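Local coordinates for protein serine racemase (Enterococcus faecalis, PDB 4ECL) that is a racemase of the alanine racemase family, whose chain joins a TIM-barrel domain to a mainly beta C-terminal domain, at residues 34-39 against 60-65; 283-288 against 312-317. All blocks are in the same frame, centred on the assembly; numbering follows the deposited sequence.

Overall arrangement
Contact 1 (34-39 with 60-65) joins two neighbouring parallel strands of the N-terminal barrel. Contact 2 (283-288 with 312-317) joins two loops of the mainly beta C-terminal domain. They follow each other along the chain and do not touch within one subunit. The centres of contact 1 and contact 2 are 28 Å apart, and the nearest atoms of contact 1 and contact 2 are about 12 Å apart. Contact 1 is the more central, with its centre 9 Å from that of the chain, against 21 Å for contact 2. The side chain of Val36 lies about 5 Å from a bound sulfate ion. The two regions meet across the dimer, where Lys38, Ala39 and Ala64 pack on Met314 and Asp315 of the second subunit.

Contact 1: 34-39 against 60-65; sequences MAVVKA and SFAVAT
Met34, present as selenomethionine, curls over the neighbouring strand and meets Ser60 and Ala62. Its chain runs extended to the selenium and then bends at chi3 (-82°). This places Met34 SE 3.9 Å from Ala62 CB and turns the methyl CE back to 3.3 Å from Ser60 OG. The Ser60 hydroxyl is itself hydrogen-bonded to Glu80. On the other side of the sheet, Ala35 CB sits obliquely by the Phe61 ring, 3.8 Å from CD1. Val37 also reaches this ring obliquely, with CG1 4.1 Å from Phe61 CD1. Leu53 and Thr50 of helix 46-55 pack on the same group.

The two strands are adjacent parallel strands of the alanine racemase TIM barrel, linked through helix 46-55 in a beta-alpha-beta crossover. Ala35 pairs with Phe61 on the helix-facing side, and Val36 pairs with Ala62 on the opposite side. Ala35 uses both its N and its O, giving its N-H to Ser60 O and taking that of Ala62. The Ala62 N to Ala35 O bond is 3.0 Å. Beyond it, Val37 N bonds to Ala62 O at 2.9 Å. Strand 217-220 bonds to the far side of 34-36, and the backbones of Glu80 and Leu82 bond to that of Phe61.

Past the paired residues, the Val37 and Val63 side chains cross at an angle, with Val37 CG2 4.0 Å from Val63 CG1. Leu72 of helix 66-74 packs on both valines. Lys38 meets Ala64 through the base of its side chain, CB to CB at 3.9 Å. Its CG lies between the backbone N and the carbonyl carbon (chi1 55°), and the extended chain beyond leads NZ away to a salt bridge with Asp315 of the second subunit.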
HETATM    1  N   MSE A  34      -5.004  18.724 -17.496  1.00 15.51           N
HETATM    2  CA  MSE A  34      -3.744  18.206 -16.951  1.00 18.63           C
HETATM    3  C   MSE A  34      -4.029  16.959 -16.125  1.00 23.39           C
HETATM    4  O   MSE A  34      -4.566  17.035 -15.011  1.00 23.03           O
HETATM    5  CB  MSE A  34      -3.001  19.245 -16.101  1.00 15.06           C
HETATM    6  CG  MSE A  34      -1.639  18.743 -15.638  1.00 16.57           C
HETATM    7 SE   MSE A  34      -0.622  20.017 -14.575  0.79 27.64          SE
HETATM    8  CE  MSE A  34       0.138  21.106 -16.011  1.00 24.02           C
ATOM      9  N   ALA A  35      -3.683  15.806 -16.683  1.00 16.58           N
ATOM     10  CA  ALA A  35      -4.049  14.557 -16.062  1.00 18.04           C
ATOM     11  C   ALA A  35      -3.077  14.286 -14.919  1.00 22.35           C
ATOM     12  O   ALA A  35      -1.863  14.211 -15.120  1.00 22.51           O
ATOM     13  CB  ALA A  35      -4.020  13.438 -17.088  1.00 16.07           C
ATOM     14  N   VAL A  36      -3.619  14.159 -13.716  1.00 18.95           N
ATOM     15  CA  VAL A  36      -2.801  13.896 -12.549  1.00 18.86           C
ATOM     16  C   VAL A  36      -2.583  12.384 -12.429  1.00 24.42           C
ATOM     17  O   VAL A  36      -3.523  11.640 -12.111  1.00 23.90           O
ATOM     18  CB  VAL A  36      -3.500  14.420 -11.295  1.00 20.42           C
ATOM     19  CG1 VAL A  36      -2.662  14.119 -10.052  1.00 17.68           C
ATOM     20  CG2 VAL A  36      -3.755  15.921 -11.435  1.00 20.69           C
ATOM     21  N   VAL A  37      -1.361  11.922 -12.700  1.00 19.54           N
ATOM     22  CA  VAL A  37      -1.105  10.478 -12.762  1.00 20.77           C
ATOM     23  C   VAL A  37      -0.128   9.984 -11.685  1.00 23.56           C
ATOM     24  O   VAL A  37       0.471   8.918 -11.816  1.00 25.07           O
ATOM     25  CB  VAL A  37      -0.623  10.048 -14.172  1.00 18.28           C
ATOM     26  CG1 VAL A  37      -1.758  10.209 -15.191  1.00 24.07           C
ATOM     27  CG2 VAL A  37       0.598  10.852 -14.615  1.00 12.68           C
ATOM     28  N   LYS A  38       0.024  10.772 -10.625  1.00 21.76           N
ATOM     29  CA  LYS A  38       0.890  10.417  -9.503  1.00 21.66           C
ATOM     30  C   LYS A  38       0.358   9.184  -8.766  1.00 20.01           C
ATOM     31  O   LYS A  38      -0.813   8.831  -8.914  1.00 19.63           O
ATOM     32  CB  LYS A  38       0.989  11.588  -8.531  1.00 17.92           C
ATOM     33  CG  LYS A  38      -0.340  12.075  -8.040  1.00 20.94           C
ATOM     34  CD  LYS A  38      -0.213  13.296  -7.146  1.00 29.27           C
ATOM     35  CE  LYS A  38      -1.546  13.613  -6.494  1.00 37.70           C
ATOM     36  NZ  LYS A  38      -1.462  14.717  -5.503  1.00 46.56           N
ATOM     37  N   ALA A  39       1.218   8.558  -7.963  1.00 19.12           N
ATOM     38  CA  ALA A  39       0.907   7.315  -7.239  1.00 19.88           C
ATOM     39  C   ALA A  39       0.324   6.227  -8.113  1.00 17.50           C
ATOM     40  O   ALA A  39      -0.780   5.754  -7.847  1.00 20.19           O
ATOM     41  CB  ALA A  39      -0.025   7.578  -6.096  1.00 23.83           C
ATOM     42  N   SER A  60      -0.780  16.906 -21.404  1.00 23.39           N
ATOM     43  CA  SER A  60      -0.235  17.486 -20.179  1.00 25.61           C
ATOM     44  C   SER A  60      -0.453  16.564 -18.973  1.00 23.09           C
ATOM     45  O   SER A  60      -1.578  16.122 -18.714  1.00 25.24           O
ATOM     46  CB  SER A  60      -0.884  18.848 -19.927  1.00 31.36           C
ATOM     47  OG  SER A  60      -0.183  19.579 -18.943  1.00 33.77           O
ATOM     48  N   PHE A  61       0.622  16.285 -18.234  1.00 23.12           N
ATOM     49  CA  PHE A  61       0.571  15.372 -17.081  1.00 23.45           C
ATOM     50  C   PHE A  61       1.230  15.973 -15.833  1.00 23.02           C
ATOM     51  O   PHE A  61       2.189  16.742 -15.933  1.00 18.63           O
ATOM     52  CB  PHE A  61       1.230  14.020 -17.425  1.00 16.92           C
ATOM     53  CG  PHE A  61       0.582  13.327 -18.585  1.00 21.38           C
ATOM     54  CD1 PHE A  61      -0.529  12.529 -18.393  1.00 20.43           C
ATOM     55  CD2 PHE A  61       1.042  13.534 -19.875  1.00 25.81           C
ATOM     56  CE1 PHE A  61      -1.157  11.928 -19.468  1.00 25.84           C
ATOM     57  CE2 PHE A  61       0.422  12.940 -20.955  1.00 26.64           C
ATOM     58  CZ  PHE A  61      -0.678  12.132 -20.753  1.00 24.38           C
ATOM     59  N   ALA A  62       0.696  15.615 -14.666  1.00 18.49           N
ATOM     60  CA  ALA A  62       1.263  16.005 -13.378  1.00 19.36           C
ATOM     61  C   ALA A  62       1.657  14.751 -12.591  1.00 24.58           C
ATOM     62  O   ALA A  62       0.892  13.787 -12.534  1.00 18.58           O
ATOM     63  CB  ALA A  62       0.250  16.804 -12.593  1.00 14.40           C
ATOM     64  N   VAL A  63       2.845  14.765 -11.986  1.00 16.49           N
ATOM     65  CA  VAL A  63       3.284  13.671 -11.126  1.00 19.49           C
ATOM     66  C   VAL A  63       3.744  14.254  -9.807  1.00 24.88           C
ATOM     67  O   VAL A  63       3.935  15.465  -9.702  1.00 21.10           O
ATOM     68  CB  VAL A  63       4.463  12.913 -11.736  1.00 21.14           C
ATOM     69  CG1 VAL A  63       3.987  12.025 -12.871  1.00 21.06           C
ATOM     70  CG2 VAL A  63       5.511  13.893 -12.222  1.00 21.42           C
ATOM     71  N   ALA A  64       3.925  13.411  -8.800  1.00 16.11           N
ATOM     72  CA  ALA A  64       4.357  13.915  -7.495  1.00 23.97           C
ATOM     73  C   ALA A  64       5.864  14.111  -7.404  1.00 25.61           C
ATOM     74  O   ALA A  64       6.339  14.980  -6.668  1.00 24.12           O
ATOM     75  CB  ALA A  64       3.889  12.987  -6.371  1.00 21.98           C
ATOM     76  N   THR A  65       6.620  13.278  -8.114  1.00 21.00           N
ATOM     77  CA  THR A  65       8.065  13.239  -7.931  1.00 19.45           C
ATOM     78  C   THR A  65       8.790  13.124  -9.255  1.00 23.52           C
ATOM     79  O   THR A  65       8.212  12.684 -10.240  1.00 22.47           O
ATOM     80  CB  THR A  65       8.500  12.030  -7.077  1.00 24.57           C
ATOM     81  OG1 THR A  65       8.386  10.836  -7.858  1.00 21.98           O
ATOM     82  CG2 THR A  65       7.645  11.906  -5.808  1.00 20.95           C
TER

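Contact 2: 283-288 against 312-317; sequences GYADGF and ICMDQL
Tyr284 N bonds to Cys313 O at 2.9 Å, and Ala285 N to Met314 O at 3.0 Å. Two successive N-H groups of one loop thus grip two successive carbonyls of the other. These loops follow strands 275-280 and 304-309 of the mainly beta C-terminal domain, and the first holds a 3-10 turn at 284-286. Gly283 is tightly packed, its CA 3.1 Å from Cys313 O. Its own N bonds to Asp286 OD2 at 3.0 Å, through the anti lone pair of that oxygen.

Tyr284 CG lies between the backbone N and the carbonyl carbon (chi1 54°), which turns the ring over Met314. Met314 CA stands 3.5 Å from the ring centroid, 12° off the normal, in a CH-pi contact. Ile312 O meets the ring edge in its plane. Met314 CG continues this layer, 3.7 Å from Ala285 CB. Farther out, Phe288 crosses Ile312 and Leu317 at about right angles, its CD2 3.6 Å from Leu317 CD2.

Asp286 OD2 and Asp315 OD1 are 5.4 Å apart. Both form salt bridges with Arg367, and Asp286 has another with Arg6, so any repulsion between the two carboxylates is probably offset by the arginines.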
ATOM      1  N   GLY A 283      -5.423 -10.142   0.055  1.00 25.68           N
ATOM      2  CA  GLY A 283      -5.402  -9.688   1.432  1.00 28.11           C
ATOM      3  C   GLY A 283      -5.019  -8.227   1.573  1.00 27.69           C
ATOM      4  O   GLY A 283      -5.017  -7.471   0.590  1.00 22.59           O
ATOM      5  N   TYR A 284      -4.678  -7.815   2.795  1.00 23.96           N
ATOM      6  CA  TYR A 284      -4.386  -6.399   3.018  1.00 23.46           C
ATOM      7  C   TYR A 284      -3.068  -5.962   2.375  1.00 23.37           C
ATOM      8  O   TYR A 284      -2.938  -4.823   1.961  1.00 29.13           O
ATOM      9  CB  TYR A 284      -4.514  -5.991   4.490  1.00 18.03           C
ATOM     10  CG  TYR A 284      -3.705  -6.805   5.485  1.00 19.15           C
ATOM     11  CD1 TYR A 284      -2.324  -6.657   5.581  1.00 19.88           C
ATOM     12  CD2 TYR A 284      -4.330  -7.681   6.362  1.00 25.37           C
ATOM     13  CE1 TYR A 284      -1.585  -7.387   6.504  1.00 29.46           C
ATOM     14  CE2 TYR A 284      -3.602  -8.415   7.293  1.00 31.50           C
ATOM     15  CZ  TYR A 284      -2.231  -8.264   7.356  1.00 27.76           C
ATOM     16  OH  TYR A 284      -1.513  -8.991   8.266  1.00 28.01           O
ATOM     17  N   ALA A 285      -2.112  -6.876   2.228  1.00 28.80           N
ATOM     18  CA  ALA A 285      -0.878  -6.536   1.514  1.00 28.76           C
ATOM     19  C   ALA A 285      -1.144  -6.178   0.055  1.00 23.57           C
ATOM     20  O   ALA A 285      -0.339  -5.509  -0.586  1.00 29.45           O
ATOM     21  CB  ALA A 285       0.132  -7.653   1.602  1.00 26.18           C
ATOM     22  N   ASP A 286      -2.283  -6.610  -0.469  1.00 18.81           N
ATOM     23  CA  ASP A 286      -2.654  -6.264  -1.836  1.00 17.36           C
ATOM     24  C   ASP A 286      -3.386  -4.926  -1.844  1.00 25.58           C
ATOM     25  O   ASP A 286      -3.817  -4.450  -2.888  1.00 30.08           O
ATOM     26  CB  ASP A 286      -3.531  -7.356  -2.465  1.00 16.72           C
ATOM     27  CG  ASP A 286      -2.816  -8.679  -2.589  1.00 26.19           C
ATOM     28  OD1 ASP A 286      -1.964  -8.815  -3.499  1.00 23.53           O
ATOM     29  OD2 ASP A 286      -3.120  -9.592  -1.789  1.00 28.34           O
ATOM     30  N   GLY A 287      -3.527  -4.318  -0.670  1.00 26.39           N
ATOM     31  CA  GLY A 287      -4.166  -3.019  -0.571  1.00 23.70           C
ATOM     32  C   GLY A 287      -5.655  -3.083  -0.328  1.00 23.60           C
ATOM     33  O   GLY A 287      -6.353  -2.082  -0.445  1.00 30.66           O
ATOM     34  N   PHE A 288      -6.168  -4.260  -0.013  1.00 24.30           N
ATOM     35  CA  PHE A 288      -7.563  -4.354   0.382  1.00 20.91           C
ATOM     36  C   PHE A 288      -7.597  -4.224   1.906  1.00 26.75           C
ATOM     37  O   PHE A 288      -7.211  -5.142   2.620  1.00 31.81           O
ATOM     38  CB  PHE A 288      -8.172  -5.671  -0.116  1.00 24.03           C
ATOM     39  CG  PHE A 288      -9.676  -5.702  -0.083  1.00 26.15           C
ATOM     40  CD1 PHE A 288     -10.420  -4.908  -0.942  1.00 31.63           C
ATOM     41  CD2 PHE A 288     -10.346  -6.540   0.804  1.00 27.66           C
ATOM     42  CE1 PHE A 288     -11.801  -4.935  -0.912  1.00 29.09           C
ATOM     43  CE2 PHE A 288     -11.724  -6.580   0.841  1.00 26.05           C
ATOM     44  CZ  PHE A 288     -12.457  -5.771  -0.019  1.00 29.98           C
ATOM     45  N   ILE A 312      -9.524 -10.170   7.717  1.00 25.52           N
ATOM     46  CA  ILE A 312      -8.803 -10.176   6.454  1.00 22.30           C
ATOM     47  C   ILE A 312      -7.329 -10.426   6.725  1.00 27.78           C
ATOM     48  O   ILE A 312      -6.742  -9.792   7.586  1.00 27.91           O
ATOM     49  CB  ILE A 312      -8.977  -8.846   5.707  1.00 22.78           C
ATOM     50  CG1 ILE A 312     -10.455  -8.630   5.367  1.00 27.00           C
ATOM     51  CG2 ILE A 312      -8.120  -8.831   4.447  1.00 19.44           C
ATOM     52  CD1 ILE A 312     -10.746  -7.345   4.610  1.00 19.92           C
ATOM     53  N   CYS A 313      -6.730 -11.368   6.012  1.00 26.08           N
ATOM     54  CA  CYS A 313      -5.330 -11.675   6.255  1.00 24.66           C
ATOM     55  C   CYS A 313      -4.437 -10.911   5.303  1.00 23.23           C
ATOM     56  O   CYS A 313      -4.901 -10.107   4.507  1.00 24.24           O
ATOM     57  CB  CYS A 313      -5.065 -13.184   6.147  1.00 23.77           C
ATOM     58  SG  CYS A 313      -6.046 -14.124   7.321  1.00 35.05           S
HETATM   59  N   MSE A 314      -3.142 -11.160   5.407  1.00 30.64           N
HETATM   60  CA  MSE A 314      -2.167 -10.434   4.617  1.00 31.54           C
HETATM   61  C   MSE A 314      -2.285 -10.767   3.138  1.00 29.51           C
HETATM   62  O   MSE A 314      -2.136  -9.885   2.289  1.00 26.85           O
HETATM   63  CB  MSE A 314      -0.762 -10.720   5.140  1.00 31.19           C
HETATM   64  CG  MSE A 314       0.350 -10.150   4.304  1.00 31.99           C
HETATM   65 SE   MSE A 314       1.945 -10.083   5.386  0.75 35.52          SE
HETATM   66  CE  MSE A 314       3.235 -10.216   4.054  1.00 22.63           C
ATOM     67  N   ASP A 315      -2.570 -12.030   2.827  1.00 26.69           N
ATOM     68  CA  ASP A 315      -2.664 -12.450   1.427  1.00 29.76           C
ATOM     69  C   ASP A 315      -3.951 -13.179   1.025  1.00 26.64           C
ATOM     70  O   ASP A 315      -4.056 -13.650  -0.109  1.00 24.69           O
ATOM     71  CB  ASP A 315      -1.468 -13.326   1.059  1.00 31.94           C
ATOM     72  CG  ASP A 315      -0.239 -12.996   1.874  1.00 39.74           C
ATOM     73  OD1 ASP A 315       0.414 -11.964   1.582  1.00 39.17           O
ATOM     74  OD2 ASP A 315       0.064 -13.773   2.809  1.00 33.91           O
ATOM     75  N   GLN A 316      -4.915 -13.294   1.934  1.00 20.96           N
ATOM     76  CA  GLN A 316      -6.143 -14.017   1.621  1.00 27.30           C
ATOM     77  C   GLN A 316      -7.260 -13.559   2.528  1.00 25.06           C
ATOM     78  O   GLN A 316      -7.004 -12.953   3.570  1.00 24.36           O
ATOM     79  CB  GLN A 316      -5.955 -15.538   1.803  1.00 30.33           C
ATOM     80  CG  GLN A 316      -5.740 -15.961   3.265  1.00 32.36           C
ATOM     81  CD  GLN A 316      -5.817 -17.473   3.487  1.00 35.69           C
ATOM     82  OE1 GLN A 316      -6.534 -18.179   2.785  1.00 31.56           O
ATOM     83  NE2 GLN A 316      -5.081 -17.966   4.475  1.00 39.19           N
ATOM     84  N   LEU A 317      -8.491 -13.868   2.130  1.00 19.22           N
ATOM     85  CA  LEU A 317      -9.668 -13.632   2.959  1.00 23.37           C
ATOM     86  C   LEU A 317     -10.772 -14.637   2.613  1.00 26.04           C
ATOM     87  O   LEU A 317     -10.616 -15.449   1.696  1.00 24.58           O
ATOM     88  CB  LEU A 317     -10.164 -12.184   2.823  1.00 30.61           C
ATOM     89  CG  LEU A 317     -10.595 -11.610   1.474  1.00 26.80           C
ATOM     90  CD1 LEU A 317     -12.046 -11.976   1.146  1.00 22.82           C
ATOM     91  CD2 LEU A 317     -10.417 -10.111   1.502  1.00 25.67           C
TER